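Local coordinates for protein prolyl-tRNA synthetase (Giardia lamblia ATCC 50803, PDB 3IAL) that probably attaches L-proline to its cognate tRNA in an ATP-dependent reaction, and is captured here with the prolyl-adenylate intermediate bound, at residues B[128-131]-B[132-136]; B[309-312]-B[313-316]; B[348-351]-B[352-356]. All blocks are in the same frame, centred on the assembly; numbering follows the deposited sequence.

Interaction 1 of 3, residues B[128-131]-B[132-136]; sequences YSMF and SKWVR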
loop_
_atom_site.group_PDB
_atom_site.type_symbol
_atom_site.label_atom_id
_atom_site.label_comp_id
_atom_site.label_asym_id
_atom_site.label_seq_id
_atom_site.Cartn_x
_atom_site.Cartn_y
_atom_site.Cartn_z
ATOM N N TYR B 128 -21.007 -0.642 4.586
ATOM C CA TYR B 128 -22.147 -1.286 5.245
ATOM C C TYR B 128 -23.235 -1.707 4.239
ATOM O O TYR B 128 -23.937 -2.682 4.474
ATOM C CB TYR B 128 -22.694 -0.421 6.388
ATOM C CG TYR B 128 -21.617 0.029 7.373
ATOM C CD1 TYR B 128 -20.423 -0.691 7.523
ATOM C CD2 TYR B 128 -21.792 1.172 8.156
ATOM C CE1 TYR B 128 -19.434 -0.272 8.410
ATOM C CE2 TYR B 128 -20.811 1.592 9.045
ATOM C CZ TYR B 128 -19.633 0.866 9.166
ATOM O OH TYR B 128 -18.647 1.266 10.032
ATOM N N SER B 129 -23.330 -1.015 3.101
ATOM C CA SER B 129 -24.157 -1.488 1.990
ATOM C C SER B 129 -23.669 -2.858 1.514
ATOM O O SER B 129 -24.481 -3.707 1.154
ATOM C CB SER B 129 -24.146 -0.497 0.819
ATOM O OG SER B 129 -24.683 0.759 1.208
ATOM N N MET B 130 -22.352 -3.077 1.512
ATOM C CA MET B 130 -21.810 -4.401 1.173
ATOM C C MET B 130 -21.911 -5.405 2.324
ATOM O O MET B 130 -22.168 -6.575 2.081
ATOM C CB MET B 130 -20.375 -4.303 0.652
ATOM C CG MET B 130 -20.251 -3.460 -0.626
ATOM S SD MET B 130 -21.279 -4.006 -2.024
ATOM C CE MET B 130 -20.585 -5.649 -2.290
ATOM N N PHE B 131 -21.720 -4.970 3.568
ATOM C CA PHE B 131 -21.948 -5.864 4.734
ATOM C C PHE B 131 -23.348 -6.486 4.703
ATOM O O PHE B 131 -23.540 -7.641 5.103
ATOM C CB PHE B 131 -21.761 -5.110 6.056
ATOM C CG PHE B 131 -20.315 -4.904 6.467
ATOM C CD1 PHE B 131 -19.256 -5.096 5.571
ATOM C CD2 PHE B 131 -20.019 -4.476 7.762
ATOM C CE1 PHE B 131 -17.930 -4.891 5.973
ATOM C CE2 PHE B 131 -18.695 -4.270 8.165
ATOM C CZ PHE B 131 -17.649 -4.486 7.268
ATOM N N SER B 132 -24.319 -5.709 4.235
ATOM C CA SER B 132 -25.706 -6.170 4.086
ATOM C C SER B 132 -25.809 -7.422 3.221
ATOM O O SER B 132 -26.662 -8.272 3.450
ATOM C CB SER B 132 -26.565 -5.061 3.464
ATOM O OG SER B 132 -27.947 -5.358 3.585
ATOM N N LYS B 133 -24.945 -7.514 2.216
ATOM C CA LYS B 133 -24.886 -8.677 1.334
ATOM C C LYS B 133 -24.017 -9.800 1.909
ATOM O O LYS B 133 -24.367 -10.974 1.802
ATOM C CB LYS B 133 -24.366 -8.258 -0.044
ATOM C CG LYS B 133 -25.180 -7.132 -0.692
ATOM C CD LYS B 133 -24.610 -6.739 -2.048
ATOM C CE LYS B 133 -25.393 -5.591 -2.674
ATOM N NZ LYS B 133 -25.301 -4.374 -1.824
ATOM N N TRP B 134 -22.898 -9.444 2.531
ATOM C CA TRP B 134 -21.960 -10.445 3.062
ATOM C C TRP B 134 -22.418 -11.114 4.367
ATOM O O TRP B 134 -21.966 -12.212 4.696
ATOM C CB TRP B 134 -20.582 -9.823 3.277
ATOM C CG TRP B 134 -19.965 -9.226 2.038
ATOM C CD1 TRP B 134 -20.267 -9.524 0.739
ATOM C CD2 TRP B 134 -18.917 -8.252 1.992
ATOM N NE1 TRP B 134 -19.479 -8.790 -0.110
ATOM C CE2 TRP B 134 -18.640 -8.001 0.632
ATOM C CE3 TRP B 134 -18.176 -7.572 2.969
ATOM C CZ2 TRP B 134 -17.660 -7.101 0.225
ATOM C CZ3 TRP B 134 -17.207 -6.673 2.563
ATOM C CH2 TRP B 134 -16.959 -6.442 1.204
ATOM N N VAL B 135 -23.296 -10.446 5.109
ATOM C CA VAL B 135 -23.737 -10.922 6.411
ATOM C C VAL B 135 -25.174 -11.420 6.311
ATOM O O VAL B 135 -26.094 -10.628 6.160
ATOM C CB VAL B 135 -23.667 -9.809 7.467
ATOM C CG1 VAL B 135 -24.183 -10.304 8.808
ATOM C CG2 VAL B 135 -22.239 -9.273 7.582
ATOM N N ARG B 136 -25.346 -12.739 6.375
ATOM C CA ARG B 136 -26.679 -13.360 6.365
ATOM C C ARG B 136 -26.907 -14.298 7.555
ATOM O O ARG B 136 -28.044 -14.477 7.997
ATOM C CB ARG B 136 -26.900 -14.095 5.034
ATOM C CG ARG B 136 -26.840 -13.174 3.790
ATOM C CD ARG B 136 -28.000 -12.158 3.787
ATOM N NE ARG B 136 -27.892 -11.106 2.772
ATOM C CZ ARG B 136 -28.208 -11.251 1.485
ATOM N NH1 ARG B 136 -28.638 -12.419 1.021
ATOM N NH2 ARG B 136 -28.093 -10.225 0.648
#
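Met130 and Trp134, one helical turn apart, pack against each other at the C-terminal end of helix 124-134. Met130 CB sits over the six-membered part of the indole, 4.0 Å from its centroid and 14° off the ring normal, a CH-pi contact. The methionine chain bends at chi2 and chi3, which curls its CE back to 4.0 Å from Trp134 NE1. NE1 donates a hydrogen bond to Asp39 of the second subunit, and Arg51 of that subunit makes a cation-pi contact with the indole, so this broad ring with one N-H serves helix and dimer interface together. Phe131 CD1 lies 3.8 Å from Trp134 CE3, rim to rim, with the planes at 42°. Its flat, apolar ring also suits the layer between the helix and the neighbouring strands, where it touches Ile145, Cys176 and Leu268.

This packing belongs to the class II synthetase core, in which an antiparallel sheet carries the active site; the side chain of Tyr128, hydrogen-bonded to His174, is about 6 Å from the bound prolyl-adenylate (PR8).

Among the backbone bonds, Met130 O accepts twice, from Trp134 N at 3.0 Å and from Lys133 N at 2.9 Å. The last turn closes through Val135 N to Phe131 O (2.8 Å), and Val135 then leaves helical geometry. Polar side chains finish the surface: the long Lys133 folds back at chi4 (62°), bringing NZ into a weak bond with Ser129 O, while Arg136 NE reaches Ser132 O at 3.2 Å in an almost straight bond.

Interaction 2 of 3, residues B[309-312]-B[313-316]; sequences CGKK and NNQE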
loop_
_atom_site.group_PDB
_atom_site.type_symbol
_atom_site.label_atom_id
_atom_site.label_comp_id
_atom_site.label_asym_id
_atom_site.label_seq_id
_atom_site.Cartn_x
_atom_site.Cartn_y
_atom_site.Cartn_z
ATOM N N CYS B 309 39.259 11.107 3.387
ATOM C CA CYS B 309 39.623 10.543 2.088
ATOM C C CYS B 309 39.979 11.649 1.090
ATOM O O CYS B 309 39.696 12.827 1.320
ATOM C CB CYS B 309 38.495 9.666 1.543
ATOM S SG CYS B 309 38.190 8.156 2.513
ATOM N N GLY B 310 40.627 11.259 -0.006
ATOM C CA GLY B 310 41.005 12.193 -1.067
ATOM C C GLY B 310 42.295 12.969 -0.848
ATOM O O GLY B 310 42.591 13.895 -1.605
ATOM N N LYS B 311 43.074 12.600 0.168
ATOM C CA LYS B 311 44.366 13.248 0.423
ATOM C C LYS B 311 45.414 12.824 -0.606
ATOM O O LYS B 311 45.251 11.809 -1.292
ATOM C CB LYS B 311 44.866 12.942 1.840
ATOM C CG LYS B 311 44.079 13.663 2.926
ATOM C CD LYS B 311 44.394 13.128 4.320
ATOM C CE LYS B 311 43.336 13.573 5.329
ATOM N NZ LYS B 311 43.810 13.488 6.741
ATOM N N LYS B 312 46.490 13.604 -0.700
ATOM C CA LYS B 312 47.514 13.394 -1.722
ATOM C C LYS B 312 48.330 12.119 -1.484
ATOM O O LYS B 312 48.886 11.917 -0.400
ATOM C CB LYS B 312 48.447 14.611 -1.818
ATOM C CG LYS B 312 47.928 15.711 -2.741
ATOM C CD LYS B 312 48.817 16.959 -2.721
ATOM C CE LYS B 312 50.215 16.698 -3.277
ATOM N NZ LYS B 312 50.198 16.096 -4.642
ATOM N N ASN B 313 48.392 11.276 -2.515
ATOM C CA ASN B 313 49.094 9.990 -2.463
ATOM C C ASN B 313 48.584 9.095 -1.335
ATOM O O ASN B 313 49.364 8.429 -0.656
ATOM C CB ASN B 313 50.613 10.199 -2.357
ATOM C CG ASN B 313 51.187 10.934 -3.559
ATOM O OD1 ASN B 313 50.708 10.779 -4.685
ATOM N ND2 ASN B 313 52.227 11.734 -3.323
ATOM N N ASN B 314 47.265 9.088 -1.154
ATOM C CA ASN B 314 46.622 8.302 -0.107
ATOM C C ASN B 314 45.487 7.448 -0.683
ATOM O O ASN B 314 44.485 7.187 -0.010
ATOM C CB ASN B 314 46.102 9.236 0.997
ATOM C CG ASN B 314 46.194 8.618 2.384
ATOM O OD1 ASN B 314 47.175 7.950 2.714
ATOM N ND2 ASN B 314 45.178 8.850 3.205
ATOM N N GLN B 315 45.668 6.998 -1.925
ATOM C CA GLN B 315 44.662 6.196 -2.619
ATOM C C GLN B 315 44.518 4.811 -1.992
ATOM O O GLN B 315 43.417 4.261 -1.955
ATOM C CB GLN B 315 44.996 6.058 -4.112
ATOM C CG GLN B 315 44.651 7.287 -4.960
ATOM C CD GLN B 315 45.580 8.472 -4.732
ATOM O OE1 GLN B 315 46.752 8.305 -4.387
ATOM N NE2 GLN B 315 45.058 9.676 -4.932
ATOM N N GLU B 316 45.623 4.254 -1.498
ATOM C CA GLU B 316 45.593 2.930 -0.873
ATOM C C GLU B 316 44.819 2.946 0.449
ATOM O O GLU B 316 44.010 2.053 0.706
ATOM C CB GLU B 316 47.011 2.398 -0.644
ATOM C CG GLU B 316 47.065 0.889 -0.427
ATOM C CD GLU B 316 48.461 0.378 -0.118
ATOM O OE1 GLU B 316 49.451 1.010 -0.547
ATOM O OE2 GLU B 316 48.565 -0.667 0.557
#
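Lys311 and Asn314 are the ends of a type II beta turn, which lies in the loop leading from strand 302-307 to helix 315-334 of the anticodon-binding domain. Just ahead of it comes Gly310, whose phi of 83° is readily adopted by a residue without a side chain; its N is held by Asp318 on the following helix. Lys311 opens the turn. Its carbonyl O accepts the closing bond from Asn314 N, a weak, bent bond at 3.4 Å with an N-H...O angle of 131°. Alongside it the two CB atoms of Lys311 and Asn314 approach to 4.0 Å, while the extended remainder of the lysine leads its ammonium away from the turn, as befits a charged residue at the surface.

Lys312 is the second residue of the turn, and its chain bends at chi3 and chi4. Its carbonyl faces the next side chain: Asn313 CB lies 3.1 Å from Lys312 O, a closeness that goes with the positive phi (57°) of Asn313. Asparagine is one of the residues that tolerate such a backbone most easily. Asn314 stands at the N-cap position of helix 315-334 but makes no capping bond with its side chain; the amide is turned to other use, ND2 bonding to Gln370 OE1, which ties the turn to helix 370-374. At the root of that side chain, Asn314 CB lies 3.5 Å from Lys311 O.

Interaction 3 of 3, residues B[348-351]-B[352-356]; sequences KSMG and DKLYY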
loop_
_atom_site.group_PDB
_atom_site.type_symbol
_atom_site.label_atom_id
_atom_site.label_comp_id
_atom_site.label_asym_id
_atom_site.label_seq_id
_atom_site.Cartn_x
_atom_site.Cartn_y
_atom_site.Cartn_z
ATOM N N LYS B 348 31.936 17.488 -0.559
ATOM C CA LYS B 348 31.163 18.132 0.506
ATOM C C LYS B 348 31.934 18.094 1.824
ATOM O O LYS B 348 32.488 17.063 2.192
ATOM C CB LYS B 348 29.812 17.429 0.711
ATOM C CG LYS B 348 28.924 17.297 -0.538
ATOM C CD LYS B 348 27.797 18.337 -0.603
ATOM C CE LYS B 348 28.278 19.683 -1.123
ATOM N NZ LYS B 348 27.133 20.584 -1.449
ATOM N N SER B 349 31.951 19.211 2.542
ATOM C CA SER B 349 32.555 19.248 3.871
ATOM C C SER B 349 31.714 18.449 4.872
ATOM O O SER B 349 30.520 18.237 4.660
ATOM C CB SER B 349 32.712 20.691 4.355
ATOM O OG SER B 349 31.483 21.212 4.823
ATOM N N MET B 350 32.336 18.019 5.964
ATOM C CA MET B 350 31.603 17.321 7.018
ATOM C C MET B 350 30.484 18.177 7.601
ATOM O O MET B 350 29.398 17.667 7.863
ATOM C CB MET B 350 32.532 16.830 8.136
ATOM C CG MET B 350 33.214 15.504 7.821
ATOM S SD MET B 350 32.036 14.166 7.493
ATOM C CE MET B 350 31.315 13.921 9.106
ATOM N N GLY B 351 30.746 19.467 7.790
ATOM C CA GLY B 351 29.731 20.408 8.267
ATOM C C GLY B 351 28.458 20.387 7.436
ATOM O O GLY B 351 27.354 20.344 7.984
ATOM N N ASP B 352 28.615 20.416 6.114
ATOM C CA ASP B 352 27.480 20.388 5.194
ATOM C C ASP B 352 26.790 19.021 5.189
ATOM O O ASP B 352 25.561 18.949 5.126
ATOM C CB ASP B 352 27.917 20.777 3.778
ATOM C CG ASP B 352 28.453 22.206 3.698
ATOM O OD1 ASP B 352 28.163 23.016 4.608
ATOM O OD2 ASP B 352 29.171 22.520 2.724
ATOM N N LYS B 353 27.569 17.942 5.279
ATOM C CA LYS B 353 26.983 16.601 5.368
ATOM C C LYS B 353 26.162 16.443 6.640
ATOM O O LYS B 353 25.037 15.956 6.592
ATOM C CB LYS B 353 28.047 15.512 5.330
ATOM C CG LYS B 353 28.597 15.217 3.957
ATOM C CD LYS B 353 29.568 14.055 4.021
ATOM C CE LYS B 353 30.435 13.993 2.775
ATOM N NZ LYS B 353 31.496 12.948 2.882
ATOM N N LEU B 354 26.740 16.857 7.767
ATOM C CA LEU B 354 26.095 16.742 9.067
ATOM C C LEU B 354 24.809 17.550 9.126
ATOM O O LEU B 354 23.793 17.039 9.567
ATOM C CB LEU B 354 27.038 17.178 10.195
ATOM C CG LEU B 354 28.243 16.272 10.460
ATOM C CD1 LEU B 354 28.901 16.613 11.801
ATOM C CD2 LEU B 354 27.839 14.812 10.417
ATOM N N TYR B 355 24.866 18.803 8.680
ATOM C CA TYR B 355 23.676 19.635 8.554
ATOM C C TYR B 355 22.535 18.874 7.886
ATOM O O TYR B 355 21.415 18.849 8.403
ATOM C CB TYR B 355 23.972 20.900 7.734
ATOM C CG TYR B 355 22.718 21.614 7.273
ATOM C CD1 TYR B 355 21.969 22.389 8.164
ATOM C CD2 TYR B 355 22.261 21.495 5.961
ATOM C CE1 TYR B 355 20.812 23.040 7.760
ATOM C CE2 TYR B 355 21.094 22.150 5.536
ATOM C CZ TYR B 355 20.377 22.918 6.445
ATOM O OH TYR B 355 19.229 23.568 6.056
ATOM N N TYR B 356 22.838 18.269 6.736
ATOM C CA TYR B 356 21.839 17.599 5.907
ATOM C C TYR B 356 21.247 16.366 6.595
ATOM O O TYR B 356 20.031 16.225 6.660
ATOM C CB TYR B 356 22.444 17.215 4.550
ATOM C CG TYR B 356 21.518 16.435 3.636
ATOM C CD1 TYR B 356 20.564 17.085 2.858
ATOM C CD2 TYR B 356 21.604 15.047 3.544
ATOM C CE1 TYR B 356 19.713 16.374 2.012
ATOM C CE2 TYR B 356 20.752 14.319 2.702
ATOM C CZ TYR B 356 19.811 14.993 1.940
ATOM O OH TYR B 356 18.972 14.295 1.102
HETATM O O HOH W 1 33.479 14.522 3.381
#
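Ser349 OG accepts a hydrogen bond from Asp352 N at 3.2 Å, which gives an amide in the first turn of helix 350-359 a side-chain acceptor. The hydroxyl gets there because chi1 (78°) sets it between the backbone N and the carbonyl carbon, facing the helix start. The bond is fairly straight, at 163°. Serine's short side chain is well suited to this N-cap role. Asp352 CG lies 3.4 Å from Ser349 OG, and an acidic residue early in a helix would probably interact favourably with its dipole.

Behind the cap the regular i to i+4 pattern begins. Ser349 O takes Lys353 N at 3.0 Å, Met350 O takes Leu354 N at 2.8 Å, and Gly351 O takes Tyr355 N.

The helix packs on the mixed sheet of the anticodon-binding domain: Met350 and Lys353 touch strand 302-307, and Met350 and Leu354 touch strand 364-369. An apolar methionine suits its place against Ile305 and Ile307 of the first strand. Met350 is bent at chi2 and chi3, which swings its CE to 3.8 Å from Leu354 CD2.

Lys353, the one buried residue here, stretches fully beyond CG and lays CE 4.1 Å from Lys348 CB. Such length lets the aliphatic part lie against Ile305 while the ammonium reaches a water. That water accepts from Lys353 NZ (2.6 Å) and donates to Lys348 O (3.0 Å), bridging the residue before the cap to the first turn; Asp343 adds a long, weak ion pair to NZ. Further along, Tyr355 OH is bonded to the backbone N of Phe15.

In the fold
The three contacts follow one another along the chain without overlap. Interaction 1 ends helix 124-134 in the catalytic core, whereas interactions 2 and 3 both lie in the anticodon-binding domain, on the other side of the chain's centre. Centres of interactions 1 and 2 are 71 Å apart, those of 1 and 3 58 Å, a span consistent with a synthetase that handles the two distant ends of one tRNA. Interactions 2 and 3 are neighbours, 20 Å between centres and about 8 Å between nearest atoms, without touching. Both adjoin the five-stranded sheet: 309-316 follows strand 302-307, and helix 350-359 packs against that strand and 364-369.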